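Local coordinates for protein Fe-S binding reductase, putative (Thermus thermophilus, PDB 2D4P) that is of uncharacterised function but has a GNAT-like fold and may be an acyltransferase, at residues A[1-14]-A[28-42]. Residues are numbered along the deposited sequence; the frame is centred on the assembly and turned at random.
Sequences MRFRPFTEEDLDRL and LRFFARTGHSFLAEE
Arg4 and Glu41 show how a strand pair at the rim of a sheet can be locked by charge as well as by backbone. The guanidinium grips the carboxylate side-on, Arg4 NE reaching Glu41 OE1 at 3.1 Å while Arg4 NH2 meets Glu41 OE2 at 2.7 Å; the two planes stand 75° apart, and both oxygens are approached from above the carboxylate plane. The same guanidinium takes Asp10 end-on through NH1 and NH2, with Asp10 OD2 also accepting from Thr7 N. Arg4 chi1, 60°, sets its CG between backbone N and carbonyl carbon, and the extended chain beyond carries the cation between the two acids. Leu39 CD2 lies over a face of this guanidinium, 3.3 Å from Arg4 NH2. Arg13 joins the network from the helix: its NH1 forms a salt bridge with Asp10 OD1, whereas its NE faces Glu41 OE2 by charge only and gives its N-H to a water shared with that oxygen. A methionine in place of Arg4 would probably cost each acid two direct N-H bonds, leaving Arg13 as the cation facing both and the carboxylates less firmly oriented. Elsewhere, Arg29 NH2 makes a salt bridge to Glu8 OE1 at 3.0 Å, and at the start of the chain Met1 N makes one to Glu42 OE2 (2.6 Å).

Backbone bonds pair strand 2-4 antiparallel with strand 38-42, Arg2 matching Glu41 and Arg4 matching Leu39. Strand 2-4 thus forms one border of a mixed sheet, consistent with the N-terminal strand of the GNAT fold.

Phe6 packs between strand 38-42 and helix 25-34. Its ring presents its edge to Leu28 O and Phe31 CB; Leu14 CD1 sits over one face, 4.1 Å above the ring plane, and a water bridging Phe6 N and Ser37 O lies over the other. Leu28 CD1 reaches Leu11 CA at 3.5 Å.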
ATOM      1  N   MET A   1      -6.995 -15.979  -4.900  1.00 23.21           N
ATOM      2  CA  MET A   1      -6.580 -14.549  -4.835  1.00 23.18           C
ATOM      3  C   MET A   1      -5.266 -14.257  -5.517  1.00 21.32           C
ATOM      4  O   MET A   1      -4.303 -14.995  -5.374  1.00 20.25           O
ATOM      5  CB  MET A   1      -6.498 -14.047  -3.400  1.00 23.80           C
ATOM      6  CG  MET A   1      -6.589 -12.541  -3.409  1.00 26.18           C
ATOM      7  SD  MET A   1      -6.763 -11.782  -1.890  1.00 27.30           S
ATOM      8  CE  MET A   1      -8.177 -12.576  -1.195  1.00 28.99           C
ATOM      9  N   ARG A   2      -5.232 -13.153  -6.261  1.00 20.26           N
ATOM     10  CA  ARG A   2      -4.042 -12.760  -7.003  1.00 19.74           C
ATOM     11  C   ARG A   2      -3.738 -11.281  -6.822  1.00 19.20           C
ATOM     12  O   ARG A   2      -4.625 -10.492  -6.485  1.00 18.62           O
ATOM     13  CB  ARG A   2      -4.184 -13.065  -8.509  1.00 20.63           C
ATOM     14  CG  ARG A   2      -4.294 -14.530  -8.858  1.00 21.15           C
ATOM     15  CD  ARG A   2      -3.062 -15.363  -8.543  1.00 22.67           C
ATOM     16  NE  ARG A   2      -3.293 -16.772  -8.924  1.00 23.45           N
ATOM     17  CZ  ARG A   2      -3.892 -17.688  -8.148  1.00 25.98           C
ATOM     18  NH1 ARG A   2      -4.353 -17.390  -6.935  1.00 24.39           N
ATOM     19  NH2 ARG A   2      -4.056 -18.918  -8.602  1.00 27.13           N
ATOM     20  N   PHE A   3      -2.475 -10.934  -7.073  1.00 18.69           N
ATOM     21  CA  PHE A   3      -1.941  -9.605  -6.855  1.00 19.54           C
ATOM     22  C   PHE A   3      -1.215  -9.116  -8.098  1.00 19.61           C
ATOM     23  O   PHE A   3      -0.306  -9.784  -8.605  1.00 19.32           O
ATOM     24  CB  PHE A   3      -1.019  -9.638  -5.625  1.00 19.93           C
ATOM     25  CG  PHE A   3      -1.682 -10.261  -4.439  1.00 19.96           C
ATOM     26  CD1 PHE A   3      -2.421  -9.486  -3.551  1.00 20.13           C
ATOM     27  CD2 PHE A   3      -1.626 -11.640  -4.237  1.00 20.96           C
ATOM     28  CE1 PHE A   3      -3.072 -10.082  -2.472  1.00 19.58           C
ATOM     29  CE2 PHE A   3      -2.280 -12.238  -3.194  1.00 19.61           C
ATOM     30  CZ  PHE A   3      -3.025 -11.466  -2.306  1.00 19.80           C
ATOM     31  N   ARG A   4      -1.640  -7.965  -8.623  1.00 19.63           N
ATOM     32  CA  ARG A   4      -1.123  -7.484  -9.887  1.00 19.83           C
ATOM     33  C   ARG A   4      -1.051  -5.965  -9.938  1.00 20.16           C
ATOM     34  O   ARG A   4      -1.712  -5.273  -9.159  1.00 19.90           O
ATOM     35  CB  ARG A   4      -1.993  -7.986 -11.054  1.00 19.76           C
ATOM     36  CG  ARG A   4      -3.469  -7.547 -10.995  1.00 20.85           C
ATOM     37  CD  ARG A   4      -4.235  -7.942 -12.261  1.00 20.87           C
ATOM     38  NE  ARG A   4      -5.638  -7.529 -12.263  1.00 20.36           N
ATOM     39  CZ  ARG A   4      -6.096  -6.316 -12.579  1.00 22.95           C
ATOM     40  NH1 ARG A   4      -5.270  -5.337 -12.930  1.00 23.08           N
ATOM     41  NH2 ARG A   4      -7.401  -6.088 -12.566  1.00 23.11           N
ATOM     42  N   PRO A   5      -0.258  -5.455 -10.882  1.00 20.98           N
ATOM     43  CA  PRO A   5      -0.272  -4.019 -11.177  1.00 21.11           C
ATOM     44  C   PRO A   5      -1.653  -3.691 -11.676  1.00 20.77           C
ATOM     45  O   PRO A   5      -2.340  -4.539 -12.283  1.00 20.35           O
ATOM     46  CB  PRO A   5       0.721  -3.864 -12.326  1.00 21.25           C
ATOM     47  CG  PRO A   5       1.608  -5.042 -12.170  1.00 22.48           C
ATOM     48  CD  PRO A   5       0.669  -6.170 -11.763  1.00 21.36           C
ATOM     49  N   PHE A   6      -2.072  -2.464 -11.408  1.00 21.15           N
ATOM     50  CA  PHE A   6      -3.324  -1.968 -11.930  1.00 20.68           C
ATOM     51  C   PHE A   6      -3.042  -0.981 -13.069  1.00 21.14           C
ATOM     52  O   PHE A   6      -1.928  -0.420 -13.205  1.00 21.45           O
ATOM     53  CB  PHE A   6      -4.245  -1.349 -10.843  1.00 21.42           C
ATOM     54  CG  PHE A   6      -3.555  -0.361  -9.939  1.00 18.42           C
ATOM     55  CD1 PHE A   6      -3.256   0.911 -10.390  1.00 20.15           C
ATOM     56  CD2 PHE A   6      -3.167  -0.720  -8.649  1.00 20.74           C
ATOM     57  CE1 PHE A   6      -2.612   1.817  -9.564  1.00 20.10           C
ATOM     58  CE2 PHE A   6      -2.536   0.185  -7.812  1.00 21.17           C
ATOM     59  CZ  PHE A   6      -2.235   1.456  -8.281  1.00 22.63           C
ATOM     60  N   THR A   7      -4.070  -0.816 -13.895  1.00 21.72           N
ATOM     61  CA  THR A   7      -4.087   0.140 -15.023  1.00 22.22           C
ATOM     62  C   THR A   7      -5.301   1.035 -14.935  1.00 22.49           C
ATOM     63  O   THR A   7      -6.138   0.904 -14.033  1.00 22.03           O
ATOM     64  CB  THR A   7      -4.087  -0.575 -16.401  1.00 22.39           C
ATOM     65  OG1 THR A   7      -5.344  -1.222 -16.625  1.00 21.45           O
ATOM     66  CG2 THR A   7      -3.034  -1.705 -16.436  1.00 24.44           C
ATOM     67  N   GLU A   8      -5.418   1.940 -15.902  1.00 23.30           N
ATOM     68  CA  GLU A   8      -6.522   2.904 -15.882  1.00 24.74           C
ATOM     69  C   GLU A   8      -7.877   2.222 -15.923  1.00 24.18           C
ATOM     70  O   GLU A   8      -8.849   2.740 -15.384  1.00 23.96           O
ATOM     71  CB  GLU A   8      -6.354   3.919 -17.010  1.00 25.49           C
ATOM     72  CG  GLU A   8      -5.189   4.847 -16.732  1.00 29.96           C
ATOM     73  CD  GLU A   8      -4.930   5.850 -17.839  1.00 35.04           C
ATOM     74  OE1 GLU A   8      -5.891   6.175 -18.582  1.00 37.47           O
ATOM     75  OE2 GLU A   8      -3.758   6.308 -17.948  1.00 37.89           O
ATOM     76  N   GLU A   9      -7.911   1.035 -16.528  1.00 23.30           N
ATOM     77  CA  GLU A   9      -9.125   0.237 -16.642  1.00 24.45           C
ATOM     78  C   GLU A   9      -9.650  -0.229 -15.282  1.00 23.34           C
ATOM     79  O   GLU A   9     -10.821  -0.601 -15.158  1.00 23.49           O
ATOM     80  CB  GLU A   9      -8.869  -0.974 -17.554  1.00 24.96           C
ATOM     81  CG  GLU A   9      -8.779  -0.638 -19.049  1.00 28.95           C
ATOM     82  CD  GLU A   9      -7.490   0.097 -19.482  1.00 34.81           C
ATOM     83  OE1 GLU A   9      -6.425  -0.019 -18.814  1.00 35.54           O
ATOM     84  OE2 GLU A   9      -7.541   0.811 -20.521  1.00 39.43           O
ATOM     85  N   ASP A  10      -8.777  -0.188 -14.273  1.00 22.30           N
ATOM     86  CA  ASP A  10      -9.086  -0.616 -12.923  1.00 21.67           C
ATOM     87  C   ASP A  10      -9.579   0.489 -12.001  1.00 21.62           C
ATOM     88  O   ASP A  10      -9.773   0.263 -10.810  1.00 21.25           O
ATOM     89  CB  ASP A  10      -7.829  -1.199 -12.295  1.00 20.85           C
ATOM     90  CG  ASP A  10      -7.394  -2.475 -12.949  1.00 23.23           C
ATOM     91  OD1 ASP A  10      -8.241  -3.374 -13.180  1.00 22.23           O
ATOM     92  OD2 ASP A  10      -6.215  -2.676 -13.257  1.00 22.30           O
ATOM     93  N   LEU A  11      -9.782   1.682 -12.532  1.00 22.28           N
ATOM     94  CA  LEU A  11     -10.208   2.793 -11.688  1.00 23.11           C
ATOM     95  C   LEU A  11     -11.472   2.463 -10.825  1.00 23.04           C
ATOM     96  O   LEU A  11     -11.460   2.642  -9.606  1.00 22.70           O
ATOM     97  CB  LEU A  11     -10.378   4.054 -12.546  1.00 23.93           C
ATOM     98  CG  LEU A  11     -10.742   5.334 -11.801  1.00 25.26           C
ATOM     99  CD1 LEU A  11      -9.690   5.716 -10.790  1.00 25.06           C
ATOM    100  CD2 LEU A  11     -10.979   6.443 -12.820  1.00 28.08           C
ATOM    101  N   ASP A  12     -12.528   1.932 -11.444  1.00 23.74           N
ATOM    102  CA  ASP A  12     -13.730   1.517 -10.710  1.00 24.52           C
ATOM    103  C   ASP A  12     -13.507   0.460  -9.634  1.00 24.61           C
ATOM    104  O   ASP A  12     -14.076   0.555  -8.554  1.00 23.54           O
ATOM    105  CB  ASP A  12     -14.797   1.020 -11.692  1.00 25.85           C
ATOM    106  CG  ASP A  12     -15.373   2.136 -12.517  1.00 28.22           C
ATOM    107  OD1 ASP A  12     -15.126   3.294 -12.158  1.00 33.17           O
ATOM    108  OD2 ASP A  12     -16.106   1.949 -13.518  1.00 34.58           O
ATOM    109  N   ARG A  13     -12.695  -0.546  -9.944  1.00 24.38           N
ATOM    110  CA  ARG A  13     -12.328  -1.587  -8.997  1.00 24.69           C
ATOM    111  C   ARG A  13     -11.633  -0.993  -7.784  1.00 24.34           C
ATOM    112  O   ARG A  13     -11.942  -1.368  -6.653  1.00 24.34           O
ATOM    113  CB  ARG A  13     -11.363  -2.584  -9.640  1.00 25.26           C
ATOM    114  CG  ARG A  13     -11.953  -3.508 -10.663  1.00 28.33           C
ATOM    115  CD  ARG A  13     -10.891  -4.455 -11.186  1.00 31.18           C
ATOM    116  NE  ARG A  13     -11.399  -5.503 -12.062  1.00 35.64           N
ATOM    117  CZ  ARG A  13     -11.550  -5.379 -13.363  1.00 39.17           C
ATOM    118  NH1 ARG A  13     -11.277  -4.228 -13.972  1.00 41.01           N
ATOM    119  NH2 ARG A  13     -12.010  -6.414 -14.063  1.00 40.73           N
ATOM    120  N   LEU A  14     -10.681  -0.078  -8.011  1.00 24.13           N
ATOM    121  CA  LEU A  14     -10.005   0.572  -6.895  1.00 24.64           C
ATOM    122  C   LEU A  14     -11.010   1.325  -6.028  1.00 24.13           C
ATOM    123  O   LEU A  14     -10.982   1.221  -4.820  1.00 24.36           O
ATOM    124  CB  LEU A  14      -8.927   1.538  -7.371  1.00 24.80           C
ATOM    125  CG  LEU A  14      -7.687   0.912  -8.025  1.00 27.24           C
ATOM    126  CD1 LEU A  14      -6.657   2.033  -8.290  1.00 30.64           C
ATOM    127  CD2 LEU A  14      -7.090  -0.115  -7.137  1.00 26.73           C
ATOM    128  N   LEU A  28      -4.202   7.194  -9.604  1.00 21.49           N
ATOM    129  CA  LEU A  28      -4.029   5.860 -10.165  1.00 21.43           C
ATOM    130  C   LEU A  28      -2.835   5.844 -11.123  1.00 21.94           C
ATOM    131  O   LEU A  28      -1.964   4.984 -11.022  1.00 20.82           O
ATOM    132  CB  LEU A  28      -5.308   5.416 -10.895  1.00 21.50           C
ATOM    133  CG  LEU A  28      -5.308   4.011 -11.534  1.00 22.81           C
ATOM    134  CD1 LEU A  28      -6.744   3.530 -11.743  1.00 24.55           C
ATOM    135  CD2 LEU A  28      -4.587   3.977 -12.872  1.00 22.77           C
ATOM    136  N   ARG A  29      -2.770   6.831 -12.018  1.00 22.21           N
ATOM    137  CA  ARG A  29      -1.697   6.912 -13.006  1.00 23.51           C
ATOM    138  C   ARG A  29      -0.307   7.037 -12.375  1.00 22.69           C
ATOM    139  O   ARG A  29       0.640   6.352 -12.778  1.00 23.27           O
ATOM    140  CB  ARG A  29      -1.942   8.080 -13.965  1.00 24.39           C
ATOM    141  CG  ARG A  29      -2.962   7.792 -15.037  1.00 27.16           C
ATOM    142  CD  ARG A  29      -3.369   9.033 -15.823  1.00 31.17           C
ATOM    143  NE  ARG A  29      -4.324   8.696 -16.871  1.00 34.55           N
ATOM    144  CZ  ARG A  29      -4.881   9.586 -17.697  1.00 36.35           C
ATOM    145  NH1 ARG A  29      -4.611  10.876 -17.578  1.00 37.36           N
ATOM    146  NH2 ARG A  29      -5.729   9.179 -18.631  1.00 37.06           N
ATOM    147  N   PHE A  30      -0.201   7.898 -11.379  1.00 23.13           N
ATOM    148  CA  PHE A  30       1.031   8.084 -10.642  1.00 22.87           C
ATOM    149  C   PHE A  30       1.470   6.809  -9.933  1.00 21.55           C
ATOM    150  O   PHE A  30       2.623   6.381 -10.044  1.00 21.98           O
ATOM    151  CB  PHE A  30       0.841   9.188  -9.627  1.00 22.67           C
ATOM    152  CG  PHE A  30       2.007   9.373  -8.720  1.00 23.21           C
ATOM    153  CD1 PHE A  30       2.038   8.784  -7.453  1.00 22.14           C
ATOM    154  CD2 PHE A  30       3.085  10.140  -9.124  1.00 27.05           C
ATOM    155  CE1 PHE A  30       3.123   8.975  -6.608  1.00 24.74           C
ATOM    156  CE2 PHE A  30       4.184  10.335  -8.256  1.00 28.18           C
ATOM    157  CZ  PHE A  30       4.191   9.734  -7.013  1.00 25.44           C
ATOM    158  N   PHE A  31       0.558   6.192  -9.198  1.00 21.14           N
ATOM    159  CA  PHE A  31       0.897   4.967  -8.475  1.00 20.40           C
ATOM    160  C   PHE A  31       1.151   3.773  -9.400  1.00 21.57           C
ATOM    161  O   PHE A  31       1.972   2.918  -9.102  1.00 20.78           O
ATOM    162  CB  PHE A  31      -0.104   4.671  -7.349  1.00 19.90           C
ATOM    163  CG  PHE A  31       0.062   5.604  -6.163  1.00 20.80           C
ATOM    164  CD1 PHE A  31       1.199   5.515  -5.336  1.00 20.40           C
ATOM    165  CD2 PHE A  31      -0.878   6.577  -5.875  1.00 19.91           C
ATOM    166  CE1 PHE A  31       1.358   6.369  -4.284  1.00 21.14           C
ATOM    167  CE2 PHE A  31      -0.699   7.460  -4.804  1.00 22.14           C
ATOM    168  CZ  PHE A  31       0.425   7.364  -4.014  1.00 22.06           C
ATOM    169  N   ALA A  32       0.473   3.725 -10.555  1.00 21.79           N
ATOM    170  CA  ALA A  32       0.770   2.690 -11.547  1.00 22.48           C
ATOM    171  C   ALA A  32       2.216   2.804 -12.035  1.00 22.64           C
ATOM    172  O   ALA A  32       2.823   1.792 -12.351  1.00 23.41           O
ATOM    173  CB  ALA A  32      -0.189   2.767 -12.742  1.00 22.52           C
ATOM    174  N   ARG A  33       2.745   4.017 -12.103  1.00 23.48           N
ATOM    175  CA  ARG A  33       4.094   4.257 -12.640  1.00 25.29           C
ATOM    176  C   ARG A  33       5.187   3.897 -11.613  1.00 24.05           C
ATOM    177  O   ARG A  33       6.336   3.726 -12.007  1.00 23.89           O
ATOM    178  CB  ARG A  33       4.292   5.734 -13.054  1.00 25.77           C
ATOM    179  CG  ARG A  33       3.776   6.148 -14.444  1.00 33.23           C
ATOM    180  CD  ARG A  33       4.114   7.611 -14.783  1.00 39.52           C
ATOM    181  NE  ARG A  33       3.039   8.558 -14.395  1.00 45.70           N
ATOM    182  CZ  ARG A  33       3.124   9.528 -13.466  1.00 47.23           C
ATOM    183  NH1 ARG A  33       4.235   9.730 -12.741  1.00 49.87           N
ATOM    184  NH2 ARG A  33       2.056  10.300 -13.247  1.00 47.43           N
ATOM    185  N   THR A  34       4.857   3.766 -10.328  1.00 22.78           N
ATOM    186  CA  THR A  34       5.915   3.565  -9.302  1.00 22.25           C
ATOM    187  C   THR A  34       6.600   2.234  -9.417  1.00 21.72           C
ATOM    188  O   THR A  34       7.778   2.102  -9.065  1.00 22.48           O
ATOM    189  CB  THR A  34       5.392   3.662  -7.855  1.00 21.96           C
ATOM    190  OG1 THR A  34       4.364   2.683  -7.653  1.00 21.33           O
ATOM    191  CG2 THR A  34       4.755   5.023  -7.548  1.00 23.20           C
ATOM    192  N   GLY A  35       5.862   1.230  -9.876  1.00 22.09           N
ATOM    193  CA  GLY A  35       6.284  -0.170  -9.782  1.00 21.46           C
ATOM    194  C   GLY A  35       6.178  -0.806  -8.405  1.00 21.75           C
ATOM    195  O   GLY A  35       6.640  -1.907  -8.207  1.00 22.28           O
ATOM    196  N   HIS A  36       5.537  -0.113  -7.469  1.00 20.60           N
ATOM    197  CA  HIS A  36       5.380  -0.540  -6.085  1.00 18.93           C
ATOM    198  C   HIS A  36       3.923  -0.671  -5.634  1.00 18.81           C
ATOM    199  O   HIS A  36       3.665  -0.992  -4.488  1.00 18.57           O
ATOM    200  CB  HIS A  36       6.122   0.428  -5.154  1.00 19.08           C
ATOM    201  CG  HIS A  36       7.600   0.477  -5.401  1.00 19.48           C
ATOM    202  ND1 HIS A  36       8.398  -0.647  -5.288  1.00 19.89           N
ATOM    203  CD2 HIS A  36       8.409   1.478  -5.822  1.00 21.99           C
ATOM    204  CE1 HIS A  36       9.646  -0.316  -5.578  1.00 20.75           C
ATOM    205  NE2 HIS A  36       9.678   0.962  -5.923  1.00 20.37           N
ATOM    206  N   SER A  37       2.981  -0.445  -6.544  1.00 19.15           N
ATOM    207  CA  SER A  37       1.549  -0.394  -6.202  1.00 18.99           C
ATOM    208  C   SER A  37       0.815  -1.566  -6.871  1.00 20.12           C
ATOM    209  O   SER A  37       1.124  -1.949  -8.007  1.00 20.06           O
ATOM    210  CB  SER A  37       0.967   0.943  -6.647  1.00 18.43           C
ATOM    211  OG  SER A  37       1.638   2.008  -5.997  1.00 18.23           O
ATOM    212  N   PHE A  38      -0.141  -2.138  -6.139  1.00 19.65           N
ATOM    213  CA  PHE A  38      -0.805  -3.373  -6.531  1.00 20.15           C
ATOM    214  C   PHE A  38      -2.289  -3.393  -6.232  1.00 20.20           C
ATOM    215  O   PHE A  38      -2.763  -2.699  -5.348  1.00 19.42           O
ATOM    216  CB  PHE A  38      -0.106  -4.565  -5.850  1.00 20.55           C
ATOM    217  CG  PHE A  38       1.308  -4.691  -6.236  1.00 20.28           C
ATOM    218  CD1 PHE A  38       2.290  -4.048  -5.519  1.00 18.32           C
ATOM    219  CD2 PHE A  38       1.652  -5.383  -7.398  1.00 21.06           C
ATOM    220  CE1 PHE A  38       3.576  -4.094  -5.921  1.00 20.27           C
ATOM    221  CE2 PHE A  38       2.980  -5.465  -7.810  1.00 23.50           C
ATOM    222  CZ  PHE A  38       3.943  -4.834  -7.056  1.00 23.21           C
ATOM    223  N   LEU A  39      -2.993  -4.243  -6.981  1.00 19.85           N
ATOM    224  CA  LEU A  39      -4.390  -4.590  -6.762  1.00 20.75           C
ATOM    225  C   LEU A  39      -4.465  -6.069  -6.401  1.00 20.95           C
ATOM    226  O   LEU A  39      -3.746  -6.889  -6.994  1.00 20.85           O
ATOM    227  CB  LEU A  39      -5.170  -4.338  -8.061  1.00 21.09           C
ATOM    228  CG  LEU A  39      -6.666  -4.693  -8.146  1.00 23.71           C
ATOM    229  CD1 LEU A  39      -7.503  -3.766  -7.252  1.00 25.59           C
ATOM    230  CD2 LEU A  39      -7.141  -4.598  -9.584  1.00 26.90           C
ATOM    231  N   ALA A  40      -5.307  -6.378  -5.410  1.00 20.30           N
ATOM    232  CA  ALA A  40      -5.657  -7.738  -5.033  1.00 20.91           C
ATOM    233  C   ALA A  40      -7.051  -8.052  -5.566  1.00 21.51           C
ATOM    234  O   ALA A  40      -7.945  -7.217  -5.474  1.00 21.28           O
ATOM    235  CB  ALA A  40      -5.678  -7.871  -3.532  1.00 20.69           C
ATOM    236  N   GLU A  41      -7.227  -9.258  -6.086  1.00 23.16           N
ATOM    237  CA  GLU A  41      -8.484  -9.706  -6.691  1.00 25.77           C
ATOM    238  C   GLU A  41      -8.722 -11.155  -6.333  1.00 27.60           C
ATOM    239  O   GLU A  41      -7.794 -11.918  -6.400  1.00 25.15           O
ATOM    240  CB  GLU A  41      -8.309  -9.758  -8.202  1.00 26.77           C
ATOM    241  CG  GLU A  41      -8.501  -8.471  -8.901  1.00 29.40           C
ATOM    242  CD  GLU A  41      -8.310  -8.622 -10.395  1.00 27.28           C
ATOM    243  OE1 GLU A  41      -7.603  -9.539 -10.937  1.00 23.77           O
ATOM    244  OE2 GLU A  41      -8.870  -7.765 -11.048  1.00 27.83           O
ATOM    245  N   GLU A  42      -9.967 -11.531  -6.037  1.00 30.48           N
ATOM    246  CA  GLU A  42     -10.382 -12.936  -5.893  1.00 33.65           C
ATOM    247  C   GLU A  42     -11.338 -13.213  -7.027  1.00 34.90           C
ATOM    248  O   GLU A  42     -12.494 -12.764  -7.007  1.00 34.17           O
ATOM    249  CB  GLU A  42     -11.094 -13.168  -4.551  1.00 34.40           C
ATOM    250  CG  GLU A  42     -11.415 -14.625  -4.242  1.00 37.68           C
ATOM    251  CD  GLU A  42     -10.185 -15.380  -3.795  1.00 40.18           C
ATOM    252  OE1 GLU A  42      -9.855 -15.354  -2.586  1.00 43.01           O
ATOM    253  OE2 GLU A  42      -9.543 -15.976  -4.662  1.00 42.78           O
TER
HETATM  254  O   HOH W   1       0.185  -0.805 -10.444  1.00 24.26           O
HETATM  255  O   HOH W   2     -11.332  -7.445  -9.903  1.00 59.73           O